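Local coordinates for protein 4-aminobutyrate transaminase (Acinetobacter baumannii, PDB 6WOP) that probably catalyses the pyridoxal phosphate-dependent transfer of the amino group of 4-aminobutyrate to 2-oxoglutarate, as a class-III aminotransferase, at residues A107-G112 with P276-V281; P103-F108 with V286-N291; V359-A364 with N389-L394. One frame throughout, in Å; residues are numbered along the deposited sequence.

How the interactions relate
Interactions 1 and 2 are neighbours, about 13 Å apart between centres, and both use strand 104-109, sharing Ala107 and Phe108. Interaction 1 pairs that strand with 278-283; the chain then runs straight into helix 284-287, whose end supplies interaction 2. The two touch where Met287 CE lies 3.4 Å from Val280 O, and both meet the second subunit. Interaction 3 belongs to another sheet, across the centre of the chain, its centre about 29 Å from that of interaction 1 and about 38 Å from that of interaction 2. In interaction 1, Gly112 N hydrogen-bonds a tartaric acid, probably from the crystallisation liquor, which may mark the pocket for the cofactor phosphate.

Interaction 1 of 3, residues A107-G112 with P276-V281; sequences AFFTTG and PISGVV
Four backbone hydrogen bonds join Ala107 and Phe109 to Val280 and Ser278 in an antiparallel ladder. Ala107 and Val280 form a hydrogen-bonded pair, N to O both ways at 3.0 Å, with each donor nearly in line with the carbonyl it meets. At the Phe109-Ser278 pair the geometry changes: Phe109 N reaches Ser278 O from well above the carbonyl plane, 64° out of it, and the return bond from Ser278 N to Phe109 O is longer, 3.2 Å. Between them, the non-hydrogen-bonded pair Phe108 and Gly279 draws to 4.1 Å between CA atoms. Ser278 O also lies in plane at the edge of the Phe108 ring, 3.4 Å from CD1.

Beyond the ladder, Ser278 OG stands between its own backbone N and carbonyl carbon (chi1 69°), which turns it to Thr111 O for a weak hydrogen bond of 2.9 Å. Among apolar contacts, Val280 CG2 meets the edge of the Phe109 ring at CE2, and Phe108 CB meets Ile277 CD1.

Thr111 N-caps helix 112-127, its OG1 accepting from Glu114 N. In fold-type I aminotransferases such a turn usually binds the cofactor phosphate; tartaric acid, bonded by Gly112 N, probably marks that pocket. Strand 278-283 lies between 104-109, outermost within this chain, and 264-267 in their mixed sheet, while helix 85-97 packs on Phe108 and helix 112-127 on Phe109.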
loop_
_atom_site.group_PDB
_atom_site.type_symbol
_atom_site.label_atom_id
_atom_site.label_comp_id
_atom_site.label_asym_id
_atom_site.label_seq_id
_atom_site.Cartn_x
_atom_site.Cartn_y
_atom_site.Cartn_z
ATOM N N ALA A 107 -27.853 -6.591 -4.285
ATOM C CA ALA A 107 -27.686 -7.086 -2.931
ATOM C C ALA A 107 -27.744 -5.886 -2.013
ATOM O O ALA A 107 -27.437 -4.781 -2.447
ATOM C CB ALA A 107 -26.300 -7.732 -2.739
ATOM N N PHE A 108 -28.076 -6.112 -0.745
ATOM C CA PHE A 108 -28.266 -5.005 0.209
ATOM C C PHE A 108 -27.245 -5.116 1.317
ATOM O O PHE A 108 -26.922 -6.228 1.763
ATOM C CB PHE A 108 -29.720 -5.033 0.789
ATOM C CG PHE A 108 -30.718 -4.865 -0.300
ATOM C CD1 PHE A 108 -30.788 -3.662 -0.954
ATOM C CD2 PHE A 108 -31.431 -5.946 -0.803
ATOM C CE1 PHE A 108 -31.597 -3.492 -2.057
ATOM C CE2 PHE A 108 -32.261 -5.776 -1.907
ATOM C CZ PHE A 108 -32.353 -4.561 -2.519
ATOM N N PHE A 109 -26.710 -3.957 1.713
ATOM C CA PHE A 109 -25.815 -3.879 2.863
ATOM C C PHE A 109 -26.434 -2.907 3.850
ATOM O O PHE A 109 -27.680 -2.802 3.890
ATOM C CB PHE A 109 -24.428 -3.458 2.357
ATOM C CG PHE A 109 -23.966 -4.372 1.291
ATOM C CD1 PHE A 109 -23.484 -5.645 1.633
ATOM C CD2 PHE A 109 -24.069 -4.027 -0.038
ATOM C CE1 PHE A 109 -23.077 -6.542 0.648
ATOM C CE2 PHE A 109 -23.677 -4.949 -1.032
ATOM C CZ PHE A 109 -23.216 -6.194 -0.660
ATOM N N THR A 110 -25.610 -2.223 4.648
ATOM C CA THR A 110 -26.180 -1.312 5.646
ATOM C C THR A 110 -25.878 0.149 5.373
ATOM O O THR A 110 -26.794 0.978 5.443
ATOM C CB THR A 110 -25.714 -1.678 7.048
ATOM O OG1 THR A 110 -25.932 -3.087 7.261
ATOM C CG2 THR A 110 -26.544 -0.901 8.126
ATOM N N THR A 111 -24.617 0.506 5.104
ATOM C CA THR A 111 -24.274 1.920 4.966
ATOM C C THR A 111 -23.957 2.318 3.523
ATOM O O THR A 111 -23.632 1.483 2.663
ATOM C CB THR A 111 -23.057 2.258 5.841
ATOM O OG1 THR A 111 -21.948 1.512 5.325
ATOM C CG2 THR A 111 -23.286 1.881 7.343
ATOM N N GLY A 112 -23.992 3.631 3.277
ATOM C CA GLY A 112 -23.576 4.125 1.969
ATOM C C GLY A 112 -22.141 3.735 1.647
ATOM O O GLY A 112 -21.852 3.281 0.541
ATOM N N PRO A 276 -31.532 2.347 8.463
ATOM C CA PRO A 276 -30.211 2.021 7.852
ATOM C C PRO A 276 -30.311 0.858 6.881
ATOM O O PRO A 276 -30.586 -0.294 7.276
ATOM C CB PRO A 276 -29.322 1.680 9.053
ATOM C CG PRO A 276 -29.914 2.484 10.190
ATOM C CD PRO A 276 -31.439 2.389 9.935
ATOM N N ILE A 277 -30.016 1.159 5.608
ATOM C CA ILE A 277 -29.859 0.144 4.572
ATOM C C ILE A 277 -29.147 0.802 3.402
ATOM O O ILE A 277 -29.274 2.012 3.187
ATOM C CB ILE A 277 -31.245 -0.412 4.141
ATOM C CG1 ILE A 277 -31.119 -1.497 3.058
ATOM C CG2 ILE A 277 -32.159 0.726 3.617
ATOM C CD1 ILE A 277 -32.438 -2.368 2.824
ATOM N N SER A 278 -28.488 -0.021 2.570
ATOM C CA SER A 278 -27.785 0.406 1.348
ATOM C C SER A 278 -27.916 -0.713 0.337
ATOM O O SER A 278 -28.482 -1.772 0.642
ATOM C CB SER A 278 -26.297 0.680 1.600
ATOM O OG SER A 278 -25.623 -0.542 1.880
ATOM N N GLY A 279 -27.464 -0.468 -0.916
ATOM C CA GLY A 279 -27.431 -1.592 -1.840
ATOM C C GLY A 279 -26.553 -1.311 -3.044
ATOM O O GLY A 279 -26.141 -0.183 -3.279
ATOM N N VAL A 280 -26.333 -2.360 -3.826
ATOM C CA VAL A 280 -25.577 -2.305 -5.070
ATOM C C VAL A 280 -26.431 -3.046 -6.053
ATOM O O VAL A 280 -26.861 -4.166 -5.751
ATOM C CB VAL A 280 -24.201 -2.991 -4.992
ATOM C CG1 VAL A 280 -23.523 -2.945 -6.345
ATOM C CG2 VAL A 280 -23.312 -2.293 -3.967
ATOM N N VAL A 281 -26.688 -2.429 -7.216
ATOM C CA VAL A 281 -27.379 -3.129 -8.299
ATOM C C VAL A 281 -26.453 -3.086 -9.508
ATOM O O VAL A 281 -25.710 -2.114 -9.672
ATOM C CB VAL A 281 -28.762 -2.508 -8.591
ATOM C CG1 VAL A 281 -28.668 -0.969 -8.940
ATOM C CG2 VAL A 281 -29.525 -3.323 -9.677
#

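Interaction 2 of 3, residues P103-F108 with V286-N291; sequences PAKAAF and VMDAPN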
loop_
_atom_site.group_PDB
_atom_site.type_symbol
_atom_site.label_atom_id
_atom_site.label_comp_id
_atom_site.label_asym_id
_atom_site.label_seq_id
_atom_site.Cartn_x
_atom_site.Cartn_y
_atom_site.Cartn_z
ATOM N N PRO A 103 -29.814 -8.248 -17.872
ATOM C CA PRO A 103 -30.389 -8.606 -16.567
ATOM C C PRO A 103 -29.553 -8.039 -15.426
ATOM O O PRO A 103 -28.322 -8.084 -15.461
ATOM C CB PRO A 103 -30.335 -10.134 -16.558
ATOM C CG PRO A 103 -29.927 -10.523 -17.912
ATOM C CD PRO A 103 -29.231 -9.412 -18.546
ATOM N N ALA A 104 -30.232 -7.533 -14.409
ATOM C CA ALA A 104 -29.523 -6.969 -13.264
ATOM C C ALA A 104 -29.621 -7.908 -12.067
ATOM O O ALA A 104 -30.502 -8.776 -11.995
ATOM C CB ALA A 104 -30.078 -5.587 -12.928
ATOM N N LYS A 105 -28.690 -7.757 -11.126
ATOM C CA LYS A 105 -28.863 -8.373 -9.815
ATOM C C LYS A 105 -28.573 -7.323 -8.748
ATOM O O LYS A 105 -27.899 -6.337 -9.026
ATOM C CB LYS A 105 -27.926 -9.569 -9.652
ATOM C CG LYS A 105 -28.392 -10.769 -10.482
ATOM C CD LYS A 105 -27.489 -11.925 -10.275
ATOM C CE LYS A 105 -28.109 -13.200 -10.838
ATOM N NZ LYS A 105 -27.529 -14.409 -10.207
ATOM N N ALA A 106 -29.057 -7.541 -7.523
ATOM C CA ALA A 106 -28.851 -6.557 -6.475
ATOM C C ALA A 106 -28.570 -7.268 -5.162
ATOM O O ALA A 106 -29.043 -8.380 -4.911
ATOM C CB ALA A 106 -30.090 -5.631 -6.264
ATOM N N ALA A 107 -27.853 -6.591 -4.285
ATOM C CA ALA A 107 -27.686 -7.086 -2.931
ATOM C C ALA A 107 -27.744 -5.886 -2.013
ATOM O O ALA A 107 -27.437 -4.781 -2.447
ATOM C CB ALA A 107 -26.300 -7.732 -2.739
ATOM N N PHE A 108 -28.076 -6.112 -0.745
ATOM C CA PHE A 108 -28.266 -5.005 0.209
ATOM C C PHE A 108 -27.245 -5.116 1.317
ATOM O O PHE A 108 -26.922 -6.228 1.763
ATOM C CB PHE A 108 -29.720 -5.033 0.789
ATOM C CG PHE A 108 -30.718 -4.865 -0.300
ATOM C CD1 PHE A 108 -30.788 -3.662 -0.954
ATOM C CD2 PHE A 108 -31.431 -5.946 -0.803
ATOM C CE1 PHE A 108 -31.597 -3.492 -2.057
ATOM C CE2 PHE A 108 -32.261 -5.776 -1.907
ATOM C CZ PHE A 108 -32.353 -4.561 -2.519
ATOM N N VAL A 286 -21.504 -9.312 -13.647
ATOM C CA VAL A 286 -20.540 -8.579 -12.807
ATOM C C VAL A 286 -20.818 -8.838 -11.330
ATOM O O VAL A 286 -19.919 -9.188 -10.562
ATOM C CB VAL A 286 -20.590 -7.070 -13.144
ATOM C CG1 VAL A 286 -19.732 -6.222 -12.148
ATOM C CG2 VAL A 286 -20.200 -6.862 -14.587
ATOM N N MET A 287 -22.093 -8.719 -10.928
ATOM C CA MET A 287 -22.481 -8.978 -9.544
ATOM C C MET A 287 -22.168 -10.404 -9.100
ATOM O O MET A 287 -21.874 -10.622 -7.921
ATOM C CB MET A 287 -23.989 -8.716 -9.355
ATOM C CG MET A 287 -24.397 -7.264 -9.665
ATOM S SD MET A 287 -23.827 -6.114 -8.382
ATOM C CE MET A 287 -24.848 -6.672 -6.951
ATOM N N ASP A 288 -22.251 -11.382 -9.998
ATOM C CA ASP A 288 -22.000 -12.772 -9.642
ATOM C C ASP A 288 -20.510 -13.112 -9.548
ATOM O O ASP A 288 -20.181 -14.288 -9.360
ATOM C CB ASP A 288 -22.630 -13.734 -10.667
ATOM C CG ASP A 288 -24.063 -14.064 -10.313
ATOM O OD1 ASP A 288 -24.397 -14.007 -9.107
ATOM O OD2 ASP A 288 -24.852 -14.353 -11.236
ATOM N N ALA A 289 -19.623 -12.133 -9.704
ATOM C CA ALA A 289 -18.208 -12.482 -9.734
ATOM C C ALA A 289 -17.748 -13.012 -8.394
ATOM O O ALA A 289 -17.094 -14.080 -8.379
ATOM C CB ALA A 289 -17.372 -11.281 -10.206
ATOM N N PRO A 290 -17.970 -12.336 -7.255
ATOM C CA PRO A 290 -17.463 -12.889 -5.983
ATOM C C PRO A 290 -18.059 -14.254 -5.688
ATOM O O PRO A 290 -19.217 -14.529 -6.022
ATOM C CB PRO A 290 -17.904 -11.870 -4.932
ATOM C CG PRO A 290 -17.975 -10.527 -5.694
ATOM C CD PRO A 290 -18.536 -10.975 -7.073
ATOM N N ASN A 291 -17.252 -15.120 -5.073
ATOM C CA ASN A 291 -17.705 -16.448 -4.714
ATOM C C ASN A 291 -18.550 -16.430 -3.436
ATOM O O ASN A 291 -18.507 -15.475 -2.645
ATOM C CB ASN A 291 -16.500 -17.360 -4.525
ATOM C CG ASN A 291 -15.808 -17.667 -5.821
ATOM O OD1 ASN A 291 -16.288 -18.484 -6.608
ATOM N ND2 ASN A 291 -14.645 -17.038 -6.051
#
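Lys105 and Asp288 form a salt bridge, their side chains crossing at about a right angle. Lys105 NZ lies 2.9 Å from Asp288 OD2, on the syn lone pair of that oxygen, and makes a second, weak bond of 3.3 Å to OD1. The lysine chain is extended beyond CG, which carries the ammonium group across to the carboxylate; on the way CE passes 3.5 Å from OD2. Met287 CB packs 4.0 Å from Lys105 CB, and bends at chi2 (-72°) and chi3 (-67°) turn the chain along the strand, with CE 3.7 Å from Lys105 O and 4.0 Å from Ala107 N.

The contact joins strand 104-109, outermost within this chain in its mixed sheet, to the end of helix 284-287, which directly follows the neighbouring strand 278-283. Both lie where the second subunit comes up in this class-III, fold-type I aminotransferase. Val280, Leu264 and Ile122 of helix 112-127 also pack on Met287. Farther out, Lys105 NZ bonds to Gln13 O of the second subunit, Ala106 makes backbone hydrogen bonds to that subunit, and Arg18 of the second subunit donates to the backbone oxygens of Asp288 and Ala289.

Interaction 3 of 3, residues V359-A364 with N389-L394; sequences VELETA and NVIRFL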
loop_
_atom_site.group_PDB
_atom_site.type_symbol
_atom_site.label_atom_id
_atom_site.label_comp_id
_atom_site.label_asym_id
_atom_site.label_seq_id
_atom_site.Cartn_x
_atom_site.Cartn_y
_atom_site.Cartn_z
ATOM N N VAL A 359 -27.045 26.681 -4.383
ATOM C CA VAL A 359 -26.628 28.039 -4.729
ATOM C C VAL A 359 -25.213 28.266 -4.188
ATOM O O VAL A 359 -24.916 27.919 -3.039
ATOM C CB VAL A 359 -27.602 29.099 -4.207
ATOM C CG1 VAL A 359 -27.610 29.156 -2.681
ATOM C CG2 VAL A 359 -27.266 30.464 -4.835
ATOM N N GLU A 360 -24.321 28.765 -5.031
ATOM C CA GLU A 360 -22.949 29.039 -4.597
ATOM C C GLU A 360 -22.794 30.535 -4.382
ATOM O O GLU A 360 -23.270 31.356 -5.192
ATOM C CB GLU A 360 -21.889 28.568 -5.600
ATOM C CG GLU A 360 -20.444 28.822 -5.093
ATOM C CD GLU A 360 -19.444 27.961 -5.822
ATOM O OE1 GLU A 360 -18.223 28.254 -5.824
ATOM O OE2 GLU A 360 -19.914 27.004 -6.443
ATOM N N LEU A 361 -22.143 30.892 -3.290
ATOM C CA LEU A 361 -21.963 32.295 -2.957
ATOM C C LEU A 361 -20.490 32.641 -3.089
ATOM O O LEU A 361 -19.637 31.757 -3.185
ATOM C CB LEU A 361 -22.497 32.594 -1.542
ATOM C CG LEU A 361 -24.016 32.414 -1.271
ATOM C CD1 LEU A 361 -24.415 31.010 -1.019
ATOM C CD2 LEU A 361 -24.425 33.185 -0.047
ATOM N N GLU A 362 -20.201 33.935 -3.102
ATOM C CA GLU A 362 -18.801 34.327 -3.251
ATOM C C GLU A 362 -17.937 33.771 -2.128
ATOM O O GLU A 362 -16.822 33.295 -2.363
ATOM C CB GLU A 362 -18.677 35.842 -3.321
ATOM C CG GLU A 362 -18.317 36.240 -4.700
ATOM C CD GLU A 362 -18.505 37.686 -4.948
ATOM O OE1 GLU A 362 -18.364 38.460 -3.961
ATOM O OE2 GLU A 362 -18.790 38.039 -6.124
ATOM N N THR A 363 -18.481 33.660 -0.935
ATOM C CA THR A 363 -17.719 33.506 0.283
ATOM C C THR A 363 -18.435 32.578 1.253
ATOM O O THR A 363 -19.669 32.577 1.313
ATOM C CB THR A 363 -17.573 34.909 0.842
ATOM O OG1 THR A 363 -16.490 35.569 0.174
ATOM C CG2 THR A 363 -17.434 34.920 2.266
ATOM N N ALA A 364 -17.672 31.794 2.029
ATOM C CA ALA A 364 -18.332 30.975 3.053
ATOM C C ALA A 364 -18.878 31.822 4.189
ATOM O O ALA A 364 -19.843 31.420 4.848
ATOM C CB ALA A 364 -17.378 29.942 3.632
ATOM N N ASN A 389 -18.895 27.353 0.586
ATOM C CA ASN A 389 -19.628 28.529 0.137
ATOM C C ASN A 389 -20.872 28.149 -0.645
ATOM O O ASN A 389 -21.457 28.991 -1.327
ATOM C CB ASN A 389 -18.714 29.434 -0.693
ATOM C CG ASN A 389 -18.170 28.739 -1.909
ATOM O OD1 ASN A 389 -18.017 27.515 -1.917
ATOM N ND2 ASN A 389 -17.901 29.490 -2.951
ATOM N N VAL A 390 -21.287 26.889 -0.582
ATOM C CA VAL A 390 -22.442 26.407 -1.326
ATOM C C VAL A 390 -23.532 26.030 -0.344
ATOM O O VAL A 390 -23.284 25.271 0.594
ATOM C CB VAL A 390 -22.068 25.205 -2.199
ATOM C CG1 VAL A 390 -23.299 24.848 -3.029
ATOM C CG2 VAL A 390 -20.783 25.573 -3.106
ATOM N N ILE A 391 -24.744 26.525 -0.558
ATOM C CA ILE A 391 -25.912 26.048 0.198
ATOM C C ILE A 391 -26.624 25.039 -0.672
ATOM O O ILE A 391 -26.981 25.350 -1.811
ATOM C CB ILE A 391 -26.853 27.206 0.555
ATOM C CG1 ILE A 391 -26.141 28.218 1.444
ATOM C CG2 ILE A 391 -28.211 26.680 1.166
ATOM C CD1 ILE A 391 -26.871 29.542 1.490
ATOM N N ARG A 392 -26.846 23.835 -0.158
ATOM C CA ARG A 392 -27.490 22.801 -0.954
ATOM C C ARG A 392 -28.853 22.546 -0.356
ATOM O O ARG A 392 -29.044 22.738 0.848
ATOM C CB ARG A 392 -26.667 21.497 -0.956
ATOM C CG ARG A 392 -26.414 20.992 0.476
ATOM C CD ARG A 392 -25.711 19.642 0.420
ATOM N NE ARG A 392 -24.930 19.374 1.628
ATOM C CZ ARG A 392 -24.412 18.195 1.942
ATOM N NH1 ARG A 392 -24.621 17.155 1.158
ATOM N NH2 ARG A 392 -23.693 18.056 3.051
ATOM N N PHE A 393 -29.822 22.165 -1.193
ATOM C CA PHE A 393 -31.215 22.024 -0.742
ATOM C C PHE A 393 -31.653 20.575 -0.853
ATOM O O PHE A 393 -31.651 19.999 -1.952
ATOM C CB PHE A 393 -32.121 22.945 -1.566
ATOM C CG PHE A 393 -31.756 24.375 -1.414
ATOM C CD1 PHE A 393 -32.277 25.110 -0.349
ATOM C CD2 PHE A 393 -30.836 24.967 -2.279
ATOM C CE1 PHE A 393 -31.904 26.441 -0.138
ATOM C CE2 PHE A 393 -30.439 26.292 -2.076
ATOM C CZ PHE A 393 -30.987 27.025 -0.991
ATOM N N LEU A 394 -32.029 19.985 0.290
ATOM C CA LEU A 394 -32.395 18.578 0.412
ATOM C C LEU A 394 -33.704 18.375 1.163
ATOM O O LEU A 394 -33.869 17.370 1.909
ATOM C CB LEU A 394 -31.274 17.831 1.122
ATOM C CG LEU A 394 -30.067 17.732 0.199
ATOM C CD1 LEU A 394 -28.789 17.271 1.044
ATOM C CD2 LEU A 394 -30.391 16.758 -0.917
#
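Asn389 reaches Glu360 and Leu361 because its chi1 of 60° sets CG between its own backbone N and carbonyl carbon, while Glu360 stretches out with CG anti to its N (chi1 -178°). The Asn389 amide nitrogen bridges two acceptors: ND2 gives a bent bond of 2.9 Å to Leu361 O, and one of 3.1 Å to Glu360 OE1, met on the anti side of the carboxylate and out of its plane. Both acceptors are tilted from the amide plane, and amide and carboxylate planes stand 71° apart. Leu361 N lies 2.8 Å from Asn389 O, its acceptor.

This bridge continues an antiparallel pairing of strands 356-361 and 390-393 in the mixed sheet that also holds 347-353 and 379-384, probably part of the small domain of fold-type I aminotransferases. Val359 and Ile391 are its hydrogen-bonded pair, N to O at 2.9 Å each way. On their face, Val359 CG1 packs 3.9 Å from Ile391 CB and at the edge of the Phe393 ring, and the Leu361 and Ile391 CD1 methyls meet at 3.8 Å; Phe415 of helix 401-416 packs on Val359 and Leu361. On the face of Glu360, Val390 CG2 lies 3.7 Å from Glu360 OE2, the oxygen that forms salt bridges with Arg351 and Lys177.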